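Local coordinates for protein 4-oxalocrotonate decarboxylase NahK (Pseudomonas putida, PDB 5D2K) that catalyses the metal-assisted decarboxylation of 2-oxohex-3-enedioate to 2-oxopent-4-enoate and carbon dioxide in the bacterial breakdown of naphthalene, at residues E23-N28 / D150-N155; V103-L108 / V248-N253; G211-S216 / I237-I242; N253-Y258 / S263-F268. The protein carries 1 engineered substitution. All blocks are in the same frame, centred on the assembly; numbering follows the deposited sequence. Where two conformers were deposited one is given.

Contact 1: residues E23-N28 / D150-N155; sequences ENAELN and DSRYEN
Arg152 lays the aliphatic part of its side chain across the last turn of helix 12-27, overlapping Ala25 and Glu26. Its CG does most of the touching at the near end, lying 3.6 Å from Ala25 CB and equally close to the backbone N of Glu26. Farther along, CD passes over the CA and CB of Glu26, and the guanidinium ends beside that residue's chain, with Glu26 CG over one face and 3.7 Å from Arg152 NH2. Bends at chi2 (56°) and chi3 fold the arginine, turning it from a course across the helix to one along the glutamate.

The two long side chains then run side by side in the same direction, yet no salt bridge joins them. Glu26 OE2 stays 5.4 Å from Arg152 NH2, and the carboxylate and guanidinium planes are 58° apart. Glu26 kinks at chi2 (-121°), and its oxygens go instead to Lys58 and to the Tyr94 hydroxyl. Arg152 has its own partners in Asp166, which pairs with NE, and in the carbonyl of Ser170, which takes NH2. Opposite charges nearby probably still favour the pairing electrostatically, but the contact itself is van der Waals, mostly through methylene and methyl carbons, with no hydrogen bond across it.

The loop is braced around the arginine by an ST turn, Ser151 OG accepting from Tyr153 N at 3.1 Å. The whole is a case of a helix end resting on the alkyl part of a buried arginine, joining the N-terminal helix to the loop that follows strand 139-149, whose Glu147 is a magnesium ligand.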
loop_
_atom_site.group_PDB
_atom_site.type_symbol
_atom_site.label_atom_id
_atom_site.label_comp_id
_atom_site.label_asym_id
_atom_site.label_seq_id
_atom_site.Cartn_x
_atom_site.Cartn_y
_atom_site.Cartn_z
ATOM N N GLU A 23 8.068 -3.248 14.026
ATOM C CA GLU A 23 8.826 -3.900 12.960
ATOM C C GLU A 23 9.102 -5.371 13.275
ATOM O O GLU A 23 9.042 -6.233 12.383
ATOM C CB GLU A 23 10.145 -3.182 12.689
ATOM C CG GLU A 23 10.785 -3.775 11.433
ATOM C CD GLU A 23 12.191 -3.290 11.168
ATOM O OE1 GLU A 23 12.981 -3.136 12.128
ATOM O OE2 GLU A 23 12.526 -3.072 9.991
ATOM N N ASN A 24 9.395 -5.672 14.541
ATOM C CA ASN A 24 9.702 -7.053 14.905
ATOM C C ASN A 24 8.517 -7.986 14.674
ATOM O O ASN A 24 8.703 -9.163 14.362
ATOM C CB ASN A 24 10.177 -7.140 16.370
ATOM C CG ASN A 24 11.631 -6.777 16.525
ATOM O OD1 ASN A 24 12.373 -6.723 15.554
ATOM N ND2 ASN A 24 12.058 -6.562 17.766
ATOM N N ALA A 25 7.298 -7.469 14.806
ATOM C CA ALA A 25 6.115 -8.278 14.523
ATOM C C ALA A 25 6.081 -8.703 13.042
ATOM O O ALA A 25 5.725 -9.831 12.714
ATOM C CB ALA A 25 4.843 -7.511 14.907
ATOM N N GLU A 26 6.474 -7.802 12.148
ATOM C CA GLU A 26 6.576 -8.152 10.740
ATOM C C GLU A 26 7.717 -9.142 10.472
ATOM O O GLU A 26 7.525 -10.192 9.829
ATOM C CB GLU A 26 6.778 -6.880 9.912
ATOM C CG GLU A 26 6.963 -7.132 8.421
ATOM C CD GLU A 26 8.292 -6.617 7.876
ATOM O OE1 GLU A 26 8.897 -5.692 8.469
ATOM O OE2 GLU A 26 8.717 -7.156 6.825
ATOM N N LEU A 27 8.911 -8.796 10.953
ATOM C CA LEU A 27 10.102 -9.605 10.694
ATOM C C LEU A 27 10.045 -10.993 11.327
ATOM O O LEU A 27 10.678 -11.927 10.835
ATOM C CB LEU A 27 11.349 -8.873 11.191
ATOM C CG LEU A 27 11.620 -7.556 10.476
ATOM C CD1 LEU A 27 12.827 -6.892 11.110
ATOM C CD2 LEU A 27 11.857 -7.826 9.002
ATOM N N ASN A 28 9.292 -11.126 12.414
ATOM C CA ASN A 28 9.220 -12.401 13.117
ATOM C C ASN A 28 7.834 -13.040 13.104
ATOM O O ASN A 28 7.569 -14.006 13.826
ATOM C CB ASN A 28 9.726 -12.207 14.548
ATOM C CG ASN A 28 11.180 -11.772 14.576
ATOM O OD1 ASN A 28 12.083 -12.604 14.473
ATOM N ND2 ASN A 28 11.417 -10.468 14.675
ATOM N N ASP A 150 -1.076 -7.368 5.209
ATOM C CA ASP A 150 -0.949 -8.289 6.333
ATOM C C ASP A 150 -0.738 -7.489 7.605
ATOM O O ASP A 150 0.391 -7.326 8.079
ATOM C CB ASP A 150 0.211 -9.266 6.077
ATOM C CG ASP A 150 0.215 -10.445 7.029
ATOM O OD1 ASP A 150 -0.875 -10.876 7.439
ATOM O OD2 ASP A 150 1.312 -10.946 7.359
ATOM N N SER A 151 -1.828 -6.968 8.161
ATOM C CA SER A 151 -1.729 -6.163 9.373
ATOM C C SER A 151 -1.080 -6.952 10.492
ATOM O O SER A 151 -1.410 -8.120 10.699
ATOM C CB SER A 151 -3.113 -5.690 9.816
ATOM O OG SER A 151 -3.033 -4.976 11.046
ATOM N N ARG A 152 -0.161 -6.320 11.208
ATOM C CA ARG A 152 0.456 -6.990 12.346
ATOM C C ARG A 152 -0.451 -6.944 13.587
ATOM O O ARG A 152 -0.086 -7.472 14.628
ATOM C CB ARG A 152 1.838 -6.379 12.640
ATOM C CG ARG A 152 2.998 -7.083 11.892
ATOM C CD ARG A 152 2.805 -7.120 10.355
ATOM N NE ARG A 152 2.804 -5.772 9.786
ATOM C CZ ARG A 152 3.080 -5.484 8.515
ATOM N NH1 ARG A 152 3.043 -4.211 8.111
ATOM N NH2 ARG A 152 3.405 -6.443 7.646
ATOM N N TYR A 153 -1.635 -6.343 13.477
ATOM C CA TYR A 153 -2.563 -6.328 14.610
ATOM C C TYR A 153 -3.519 -7.498 14.543
ATOM O O TYR A 153 -3.940 -7.904 13.463
ATOM C CB TYR A 153 -3.327 -5.001 14.668
ATOM C CG TYR A 153 -2.379 -3.840 14.788
ATOM C CD1 TYR A 153 -1.571 -3.692 15.908
ATOM C CD2 TYR A 153 -2.263 -2.918 13.760
ATOM C CE1 TYR A 153 -0.680 -2.639 16.008
ATOM C CE2 TYR A 153 -1.379 -1.868 13.842
ATOM C CZ TYR A 153 -0.593 -1.731 14.968
ATOM O OH TYR A 153 0.274 -0.673 15.028
ATOM N N GLU A 154 -3.838 -8.045 15.718
ATOM C CA GLU A 154 -4.646 -9.253 15.822
ATOM C C GLU A 154 -6.004 -9.080 15.163
ATOM O O GLU A 154 -6.623 -8.018 15.265
ATOM C CB GLU A 154 -4.830 -9.662 17.290
ATOM C CG GLU A 154 -5.724 -10.883 17.470
ATOM C CD GLU A 154 -5.703 -11.429 18.880
ATOM O OE1 GLU A 154 -5.063 -10.805 19.750
ATOM O OE2 GLU A 154 -6.327 -12.487 19.114
ATOM N N ASN A 155 -6.435 -10.140 14.482
ATOM C CA ASN A 155 -7.708 -10.204 13.771
ATOM C C ASN A 155 -7.848 -9.140 12.693
ATOM O O ASN A 155 -8.965 -8.780 12.315
ATOM C CB ASN A 155 -8.877 -10.108 14.753
ATOM C CG ASN A 155 -9.361 -11.470 15.212
ATOM O OD1 ASN A 155 -8.857 -12.027 16.190
ATOM N ND2 ASN A 155 -10.340 -12.019 14.498
#

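Contact 2: residues V103-L108 / V248-N253; sequences VDCSKL and VAPGDN
The flat peptide between Ala249 and Pro250 has Cys105 SG over one face, 4.0 Å from Pro250 N and close to the carbonyl carbon of Ala249. Next to it the puckered proline ring is met at its CG-CD side, where Cys105 CB lies 4.0 Å from Pro250 CG. With SG anti to the carbonyl carbon of its own residue, chi1 of -67° puts the sulfur over the peptide face and leaves CB against CG and CD of the ring.

The carboxylate planes are engaged differently, within each loop. Asp104 OD1 is approached from one and the same face of its plane by two donors of Ser106, the hydroxyl at 2.8 Å and the backbone N at 2.9 Å; the second bond makes an Asx turn that leads into the short 3-10 segment 105-107 carrying the cysteine. On the other loop, Asp252 OD2 takes the backbone N of Ala249 at 2.8 Å, again from above the plane, with an N-H...O angle of 135°. The Ala249 N to Asp252 OD2 bond spans the type II turn from Ala249 to Asp252, which presents the proline. Asp252 OD1 goes to the amide of Asn197.

Phe268 of strand 263-268 touches both Cys105 and Val248, so the two loops also share that strand as a common floor. No hydrogen bond crosses between the segments: polar groups set the shape of each loop, and what passes between them is a small van der Waals contact of a thiol and a proline at the protein surface, away from the active site.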
loop_
_atom_site.group_PDB
_atom_site.type_symbol
_atom_site.label_atom_id
_atom_site.label_comp_id
_atom_site.label_asym_id
_atom_site.label_seq_id
_atom_site.Cartn_x
_atom_site.Cartn_y
_atom_site.Cartn_z
ATOM N N VAL A 103 4.434 -17.112 -3.260
ATOM C CA VAL A 103 4.525 -16.376 -2.004
ATOM C C VAL A 103 4.458 -17.354 -0.843
ATOM O O VAL A 103 3.512 -18.134 -0.748
ATOM C CB VAL A 103 3.389 -15.356 -1.876
ATOM C CG1 VAL A 103 3.389 -14.697 -0.479
ATOM C CG2 VAL A 103 3.501 -14.298 -2.977
ATOM N N ASP A 104 5.451 -17.298 0.040
ATOM C CA ASP A 104 5.515 -18.191 1.192
ATOM C C ASP A 104 4.708 -17.613 2.352
ATOM O O ASP A 104 5.134 -16.657 3.005
ATOM C CB ASP A 104 6.977 -18.420 1.586
ATOM C CG ASP A 104 7.135 -19.364 2.763
ATOM O OD1 ASP A 104 6.129 -19.925 3.253
ATOM O OD2 ASP A 104 8.296 -19.551 3.186
ATOM N N CYS A 105 3.536 -18.194 2.597
ATOM C CA CYS A 105 2.662 -17.720 3.665
ATOM C C CYS A 105 3.215 -17.968 5.065
ATOM O O CYS A 105 2.685 -17.429 6.034
ATOM C CB CYS A 105 1.284 -18.362 3.560
ATOM S SG CYS A 105 0.349 -17.848 2.111
ATOM N N SER A 106 4.267 -18.775 5.197
ATOM C CA SER A 106 4.817 -19.011 6.529
ATOM C C SER A 106 5.516 -17.753 7.037
ATOM O O SER A 106 5.832 -17.642 8.217
ATOM C CB SER A 106 5.783 -20.205 6.539
ATOM O OG SER A 106 7.018 -19.897 5.924
ATOM N N LYS A 107 5.744 -16.800 6.139
ATOM C CA LYS A 107 6.355 -15.531 6.518
ATOM C C LYS A 107 5.291 -14.462 6.743
ATOM O O LYS A 107 5.610 -13.285 6.940
ATOM C CB LYS A 107 7.339 -15.073 5.440
ATOM C CG LYS A 107 8.454 -16.070 5.164
ATOM C CD LYS A 107 9.502 -15.483 4.230
ATOM C CE LYS A 107 10.747 -16.359 4.185
ATOM N NZ LYS A 107 11.416 -16.440 5.522
ATOM N N LEU A 108 4.031 -14.882 6.690
ATOM C CA LEU A 108 2.892 -13.980 6.788
ATOM C C LEU A 108 1.961 -14.408 7.920
ATOM O O LEU A 108 1.946 -15.576 8.319
ATOM C CB LEU A 108 2.141 -13.940 5.453
ATOM C CG LEU A 108 3.010 -13.590 4.245
ATOM C CD1 LEU A 108 2.153 -13.558 2.979
ATOM C CD2 LEU A 108 3.727 -12.242 4.450
ATOM N N VAL A 248 -5.893 -15.012 1.555
ATOM C CA VAL A 248 -5.179 -16.052 0.818
ATOM C C VAL A 248 -4.473 -16.974 1.807
ATOM O O VAL A 248 -4.159 -16.575 2.937
ATOM C CB VAL A 248 -4.153 -15.472 -0.185
ATOM C CG1 VAL A 248 -4.879 -14.859 -1.386
ATOM C CG2 VAL A 248 -3.236 -14.463 0.508
ATOM N N ALA A 249 -4.233 -18.204 1.370
ATOM C CA ALA A 249 -3.684 -19.245 2.230
ATOM C C ALA A 249 -2.899 -20.248 1.389
ATOM O O ALA A 249 -3.044 -20.277 0.160
ATOM C CB ALA A 249 -4.819 -19.940 2.998
ATOM N N PRO A 250 -2.052 -21.072 2.038
ATOM C CA PRO A 250 -1.284 -22.056 1.265
ATOM C C PRO A 250 -2.152 -22.888 0.331
ATOM O O PRO A 250 -3.227 -23.350 0.733
ATOM C CB PRO A 250 -0.652 -22.930 2.354
ATOM C CG PRO A 250 -0.470 -21.992 3.499
ATOM C CD PRO A 250 -1.695 -21.107 3.468
ATOM N N GLY A 251 -1.701 -23.049 -0.905
ATOM C CA GLY A 251 -2.449 -23.796 -1.902
ATOM C C GLY A 251 -3.267 -22.937 -2.854
ATOM O O GLY A 251 -3.669 -23.399 -3.925
ATOM N N ASP A 252 -3.528 -21.689 -2.470
ATOM C CA ASP A 252 -4.317 -20.799 -3.328
ATOM C C ASP A 252 -3.543 -20.311 -4.554
ATOM O O ASP A 252 -2.327 -20.115 -4.506
ATOM C CB ASP A 252 -4.805 -19.566 -2.550
ATOM C CG ASP A 252 -5.864 -19.889 -1.518
ATOM O OD1 ASP A 252 -6.521 -20.953 -1.626
ATOM O OD2 ASP A 252 -6.048 -19.069 -0.591
ATOM N N ASN A 253 -4.258 -20.098 -5.649
ATOM C CA ASN A 253 -3.706 -19.379 -6.785
ATOM C C ASN A 253 -4.625 -18.215 -7.097
ATOM O O ASN A 253 -5.835 -18.289 -6.899
ATOM C CB ASN A 253 -3.531 -20.278 -8.004
ATOM C CG ASN A 253 -4.839 -20.783 -8.540
ATOM O OD1 ASN A 253 -5.467 -20.140 -9.387
ATOM N ND2 ASN A 253 -5.264 -21.946 -8.056
#

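Contact 3: residues G211-S216 / I237-I242; sequences GHPLSS and IMTGGI. With OOG (2-oxoadipic acid), chain D.
One hydrogen bond crosses this contact, from Ser216 OG to the carbonyl oxygen of Thr239, 2.8 Å long. The hydroxyl comes in the carbonyl plane and uses a lone pair, at a C=O...O angle of 129°. Ser216 holds OG anti to its own N (chi1 -175°), which sends the hydroxyl off the first turn of helix 213-225 toward the chain at Thr239. A weak second bond to the same carbonyl comes from Thr73.

Van der Waals contacts lie beside that bond. The carbon-carbon one is Thr239 CB to Ser216 CB at 4.0 Å. Two others set carbon against oxygen: Thr239 CG2 is 3.7 Å from the carbonyl oxygen of Pro213, and Pro213 CB rests 3.7 Å from Thr239 OG1, a hydroxyl bonded to the carbonyl of Ile117 on neighbouring strand 112-121.

Capping fixes the helix start. His212, at the N-cap, accepts Leu214 N through ND1 at 3.1 Å, the donor lying almost in the ring plane.

Ligand binding occupies the far end of the second segment. Gly241 N donates to carboxylate oxygen O4 of 2-oxoadipate at 2.7 Å, bent to 137° at the hydrogen, and Gly240 C lies 3.6 Å from the same oxygen. Lys69, Lys77, Ser169 and Leu72 supply other bonds to the ligand.

The chemistry is thus divided along one short segment: Thr239 is tied by its carbonyl to the helix and by its hydroxyl to a strand, which probably helps to place the Gly241 N-H, and the absence of a side chain at Gly241 lets the carboxylate come close.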
loop_
_atom_site.group_PDB
_atom_site.type_symbol
_atom_site.label_atom_id
_atom_site.label_comp_id
_atom_site.label_asym_id
_atom_site.label_seq_id
_atom_site.Cartn_x
_atom_site.Cartn_y
_atom_site.Cartn_z
ATOM N N GLY A 211 -12.115 8.506 -7.169
ATOM C CA GLY A 211 -12.668 9.045 -8.400
ATOM C C GLY A 211 -11.734 8.912 -9.591
ATOM O O GLY A 211 -12.164 8.949 -10.741
ATOM N N HIS A 212 -10.439 8.779 -9.304
ATOM C CA HIS A 212 -9.411 8.658 -10.336
ATOM C C HIS A 212 -8.101 8.270 -9.661
ATOM O O HIS A 212 -7.682 8.956 -8.745
ATOM C CB HIS A 212 -9.215 9.978 -11.092
ATOM C CG HIS A 212 -8.574 9.808 -12.427
ATOM N ND1 HIS A 212 -7.278 9.356 -12.588
ATOM C CD2 HIS A 212 -9.058 10.016 -13.676
ATOM C CE1 HIS A 212 -6.999 9.290 -13.879
ATOM N NE2 HIS A 212 -8.065 9.676 -14.557
ATOM N N PRO A 213 -7.441 7.184 -10.115
ATOM C CA PRO A 213 -6.184 6.823 -9.434
ATOM C C PRO A 213 -5.140 7.957 -9.361
ATOM O O PRO A 213 -4.354 8.021 -8.403
ATOM C CB PRO A 213 -5.673 5.645 -10.278
ATOM C CG PRO A 213 -6.936 4.965 -10.719
ATOM C CD PRO A 213 -7.858 6.141 -11.074
ATOM N N LEU A 214 -5.141 8.860 -10.336
ATOM C CA LEU A 214 -4.170 9.954 -10.295
ATOM C C LEU A 214 -4.491 10.947 -9.161
ATOM O O LEU A 214 -3.602 11.664 -8.691
ATOM C CB LEU A 214 -4.107 10.661 -11.651
ATOM C CG LEU A 214 -3.552 9.817 -12.800
ATOM C CD1 LEU A 214 -3.364 10.661 -14.052
ATOM C CD2 LEU A 214 -2.233 9.134 -12.398
ATOM N N SER A 215 -5.741 10.970 -8.689
ATOM C CA SER A 215 -6.076 11.813 -7.533
ATOM C C SER A 215 -5.417 11.280 -6.270
ATOM O O SER A 215 -5.123 12.029 -5.343
ATOM C CB SER A 215 -7.594 11.904 -7.332
ATOM O OG SER A 215 -8.198 12.636 -8.400
ATOM N N SER A 216 -5.199 9.970 -6.234
ATOM C CA SER A 216 -4.481 9.361 -5.131
ATOM C C SER A 216 -3.023 9.827 -5.093
ATOM O O SER A 216 -2.461 10.067 -4.013
ATOM C CB SER A 216 -4.561 7.839 -5.253
ATOM O OG SER A 216 -3.956 7.224 -4.129
ATOM N N ILE A 237 4.467 4.077 -7.312
ATOM C CA ILE A 237 3.356 4.361 -6.396
ATOM C C ILE A 237 2.182 3.418 -6.612
ATOM O O ILE A 237 1.604 3.385 -7.699
ATOM C CB ILE A 237 2.825 5.809 -6.561
ATOM C CG1 ILE A 237 3.960 6.829 -6.486
ATOM C CG2 ILE A 237 1.728 6.111 -5.529
ATOM C CD1 ILE A 237 3.497 8.231 -6.866
ATOM N N MET A 238 1.801 2.685 -5.572
ATOM C CA MET A 238 0.593 1.857 -5.618
ATOM C C MET A 238 -0.572 2.710 -5.148
ATOM O O MET A 238 -0.563 3.177 -4.011
ATOM C CB MET A 238 0.746 0.617 -4.735
ATOM C CG MET A 238 1.870 -0.293 -5.167
ATOM S SD MET A 238 1.929 -1.817 -4.188
ATOM C CE MET A 238 0.275 -2.381 -4.297
ATOM N N THR A 239 -1.576 2.922 -5.998
ATOM C CA THR A 239 -2.517 4.005 -5.721
ATOM C C THR A 239 -3.712 3.619 -4.864
ATOM O O THR A 239 -4.446 4.502 -4.416
ATOM C CB THR A 239 -3.033 4.658 -7.041
ATOM O OG1 THR A 239 -3.718 3.694 -7.850
ATOM C CG2 THR A 239 -1.867 5.274 -7.842
ATOM N N GLY A 240 -3.897 2.322 -4.589
ATOM C CA GLY A 240 -4.960 1.890 -3.685
ATOM C C GLY A 240 -5.785 0.696 -4.147
ATOM O O GLY A 240 -5.954 0.444 -5.335
ATOM N N GLY A 241 -6.299 -0.054 -3.181
ATOM C CA GLY A 241 -7.105 -1.222 -3.493
ATOM C C GLY A 241 -8.380 -0.798 -4.183
ATOM O O GLY A 241 -9.140 0.037 -3.670
ATOM N N ILE A 242 -8.609 -1.363 -5.360
ATOM C CA ILE A 242 -9.784 -1.012 -6.141
ATOM C C ILE A 242 -11.000 -1.725 -5.545
ATOM O O ILE A 242 -12.110 -1.185 -5.532
ATOM C CB ILE A 242 -9.563 -1.343 -7.626
ATOM C CG1 ILE A 242 -8.565 -0.335 -8.218
ATOM C CG2 ILE A 242 -10.872 -1.272 -8.407
ATOM C CD1 ILE A 242 -7.941 -0.720 -9.551
HETATM C C2 OOG D . -4.487 -1.016 5.295
HETATM C C3 OOG D . -3.907 -1.063 3.892
HETATM C C4 OOG D . -4.772 -0.279 2.926
HETATM C C6 OOG D . -5.320 -0.194 0.378
HETATM O O4 OOG D . -4.963 -0.389 -0.808
HETATM O O3 OOG D . -6.471 0.237 0.641
HETATM C C5 OOG D . -4.350 -0.503 1.491
HETATM C C1 OOG D . -5.320 -2.255 5.556
HETATM O O1 OOG D . -4.988 -3.079 6.457
HETATM O O2 OOG D . -6.356 -2.454 4.868
HETATM O O5 OOG D . -3.254 -0.923 1.186
#

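Contact 4: residues N253-Y258 / S263-F268; sequences NITVRY and SVSARF
Ser263 opens the second strand by setting its CB 3.8 Å from the methyl CG2 of Thr255, on the face that also carries Arg257. That methyl lies over the centre of the Arg257 guanidinium, whose NE is salt-bridged to Glu195 on the adjoining strand 191-196.

Val264 exchanges both backbone bonds with Val256, its carbonyl taking Val256 N at 2.7 Å. On the inner face its CG2 meets Tyr258 CE1 at 3.8 Å, from an oblique direction. The phenol of that tyrosine reaches the carbonyl of Glu116, a residue of the magnesium site.

Ser265 and Thr255 form a non-hydrogen-bonded pair whose side chains bridge the gap: their hydroxyls, OG and OG1, bond to each other at 3.2 Å. The serine has a second deposited conformer, so this link may not be constant.

Ala266 answers Ile254 with a further pair of backbone bonds, and its CB lies 4.2 Å from Ile254 CG1, which also reaches Phe268. Arg267 is opposite Asn253, their CB atoms 4.4 Å apart. Phe268 then receives Ile254 CG1 at its ring edge, 3.9 Å from CE1; the isoleucine reaches it with CG1 set between N and C (chi1 65°).

The antiparallel hairpin therefore separates its chemistry by face: serine and threonine hydroxyls, the arginines and Asn253 on one, aliphatic and aromatic groups on the other, against strands 112-121 and 139-149, where the phenol hydroxyl is bonded to Glu116 O.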
loop_
_atom_site.group_PDB
_atom_site.type_symbol
_atom_site.label_atom_id
_atom_site.label_comp_id
_atom_site.label_asym_id
_atom_site.label_seq_id
_atom_site.Cartn_x
_atom_site.Cartn_y
_atom_site.Cartn_z
ATOM N N ASN A 253 -4.258 -20.098 -5.649
ATOM C CA ASN A 253 -3.706 -19.379 -6.785
ATOM C C ASN A 253 -4.625 -18.215 -7.097
ATOM O O ASN A 253 -5.835 -18.289 -6.899
ATOM C CB ASN A 253 -3.531 -20.278 -8.004
ATOM C CG ASN A 253 -4.839 -20.783 -8.540
ATOM O OD1 ASN A 253 -5.467 -20.140 -9.387
ATOM N ND2 ASN A 253 -5.264 -21.946 -8.056
ATOM N N ILE A 254 -4.043 -17.117 -7.545
ATOM C CA ILE A 254 -4.849 -15.968 -7.917
ATOM C C ILE A 254 -4.449 -15.457 -9.288
ATOM O O ILE A 254 -3.302 -15.613 -9.727
ATOM C CB ILE A 254 -4.749 -14.836 -6.849
ATOM C CG1 ILE A 254 -3.330 -14.259 -6.750
ATOM C CG2 ILE A 254 -5.224 -15.338 -5.483
ATOM C CD1 ILE A 254 -3.147 -12.950 -7.487
ATOM N N THR A 255 -5.421 -14.876 -9.982
ATOM C CA THR A 255 -5.175 -14.184 -11.228
ATOM C C THR A 255 -6.015 -12.928 -11.232
ATOM O O THR A 255 -7.231 -12.995 -11.049
ATOM C CB THR A 255 -5.535 -15.033 -12.456
ATOM O OG1 THR A 255 -4.689 -16.188 -12.514
ATOM C CG2 THR A 255 -5.372 -14.220 -13.736
ATOM N N VAL A 256 -5.382 -11.781 -11.435
ATOM C CA VAL A 256 -6.140 -10.541 -11.555
ATOM C C VAL A 256 -6.032 -10.017 -12.985
ATOM O O VAL A 256 -4.938 -9.758 -13.487
ATOM C CB VAL A 256 -5.659 -9.478 -10.563
ATOM C CG1 VAL A 256 -6.486 -8.220 -10.727
ATOM C CG2 VAL A 256 -5.760 -9.993 -9.123
ATOM N N ARG A 257 -7.174 -9.875 -13.649
ATOM C CA ARG A 257 -7.201 -9.466 -15.044
ATOM C C ARG A 257 -7.453 -7.974 -15.139
ATOM O O ARG A 257 -8.372 -7.443 -14.504
ATOM C CB ARG A 257 -8.276 -10.237 -15.818
ATOM C CG ARG A 257 -8.158 -11.747 -15.653
ATOM C CD ARG A 257 -9.197 -12.489 -16.474
ATOM N NE ARG A 257 -9.126 -13.915 -16.178
ATOM C CZ ARG A 257 -8.208 -14.731 -16.681
ATOM N NH1 ARG A 257 -7.294 -14.268 -17.524
ATOM N NH2 ARG A 257 -8.204 -16.011 -16.341
ATOM N N TYR A 258 -6.610 -7.310 -15.916
ATOM C CA TYR A 258 -6.690 -5.876 -16.123
ATOM C C TYR A 258 -7.129 -5.612 -17.543
ATOM O O TYR A 258 -6.476 -6.055 -18.477
ATOM C CB TYR A 258 -5.328 -5.221 -15.842
ATOM C CG TYR A 258 -4.957 -5.209 -14.375
ATOM C CD1 TYR A 258 -4.534 -6.371 -13.732
ATOM C CD2 TYR A 258 -5.046 -4.037 -13.623
ATOM C CE1 TYR A 258 -4.207 -6.362 -12.389
ATOM C CE2 TYR A 258 -4.716 -4.018 -12.277
ATOM C CZ TYR A 258 -4.308 -5.181 -11.663
ATOM O OH TYR A 258 -3.981 -5.160 -10.322
ATOM N N SER A 263 -2.767 -9.817 -17.354
ATOM C CA SER A 263 -3.114 -10.281 -16.021
ATOM C C SER A 263 -1.896 -10.405 -15.127
ATOM O O SER A 263 -0.778 -10.532 -15.610
ATOM C CB SER A 263 -3.837 -11.633 -16.085
ATOM O OG SER A 263 -3.009 -12.618 -16.679
ATOM N N VAL A 264 -2.144 -10.355 -13.820
ATOM C CA VAL A 264 -1.140 -10.581 -12.783
ATOM C C VAL A 264 -1.511 -11.848 -12.030
ATOM O O VAL A 264 -2.663 -12.008 -11.626
ATOM C CB VAL A 264 -1.068 -9.394 -11.789
ATOM C CG1 VAL A 264 0.011 -9.630 -10.734
ATOM C CG2 VAL A 264 -0.835 -8.083 -12.532
ATOM N N SER A 265 -0.564 -12.763 -11.837
ATOM C CA SER A 265 -0.856 -14.040 -11.182
ATOM C C SER A 265 0.142 -14.332 -10.073
ATOM O O SER A 265 1.262 -13.816 -10.090
ATOM C CB SER A 265 -0.835 -15.197 -12.191
ATOM O OG SER A 265 -1.824 -15.063 -13.194
ATOM N N ALA A 266 -0.253 -15.184 -9.136
ATOM C CA ALA A 266 0.637 -15.645 -8.081
ATOM C C ALA A 266 0.064 -16.898 -7.464
ATOM O O ALA A 266 -1.141 -17.166 -7.577
ATOM C CB ALA A 266 0.836 -14.575 -7.019
ATOM N N ARG A 267 0.925 -17.681 -6.830
ATOM C CA ARG A 267 0.429 -18.790 -6.041
ATOM C C ARG A 267 1.048 -18.749 -4.663
ATOM O O ARG A 267 2.089 -18.123 -4.447
ATOM C CB ARG A 267 0.690 -20.131 -6.729
ATOM C CG ARG A 267 2.130 -20.513 -6.924
ATOM C CD ARG A 267 2.170 -21.971 -7.399
ATOM N NE ARG A 267 3.523 -22.458 -7.629
ATOM C CZ ARG A 267 4.194 -23.229 -6.781
ATOM N NH1 ARG A 267 5.423 -23.622 -7.077
ATOM N NH2 ARG A 267 3.643 -23.603 -5.639
ATOM N N PHE A 268 0.372 -19.400 -3.727
ATOM C CA PHE A 268 0.736 -19.332 -2.320
ATOM C C PHE A 268 1.058 -20.703 -1.754
ATOM O O PHE A 268 0.408 -21.690 -2.092
ATOM C CB PHE A 268 -0.397 -18.668 -1.533
ATOM C CG PHE A 268 -0.653 -17.251 -1.960
ATOM C CD1 PHE A 268 -1.466 -16.972 -3.058
ATOM C CD2 PHE A 268 -0.043 -16.203 -1.299
ATOM C CE1 PHE A 268 -1.675 -15.660 -3.474
ATOM C CE2 PHE A 268 -0.249 -14.890 -1.702
ATOM C CZ PHE A 268 -1.059 -14.619 -2.783
#

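How the contacts relate
Following the chain from the N terminus, contact 1 closes a loop of about 120 residues, joining helix 12-27 to the loop after strand 139-149. Contact 2 begins inside that span, at 103-108, and closes far beyond it at 248-253, so the two cross; Asp150 touches Leu108 where they meet. Contact 2 joins two surface loops, and nested within its span contact 3 joins helix 213-225 to the segment after strand 236-238 that binds the ligand. Contact 4 follows at once and closes a hairpin, sharing Asn253 with contact 2 and probably hydrogen-bonded to it through Val103 N to Arg267 O and Gly251 N to Phe268 O.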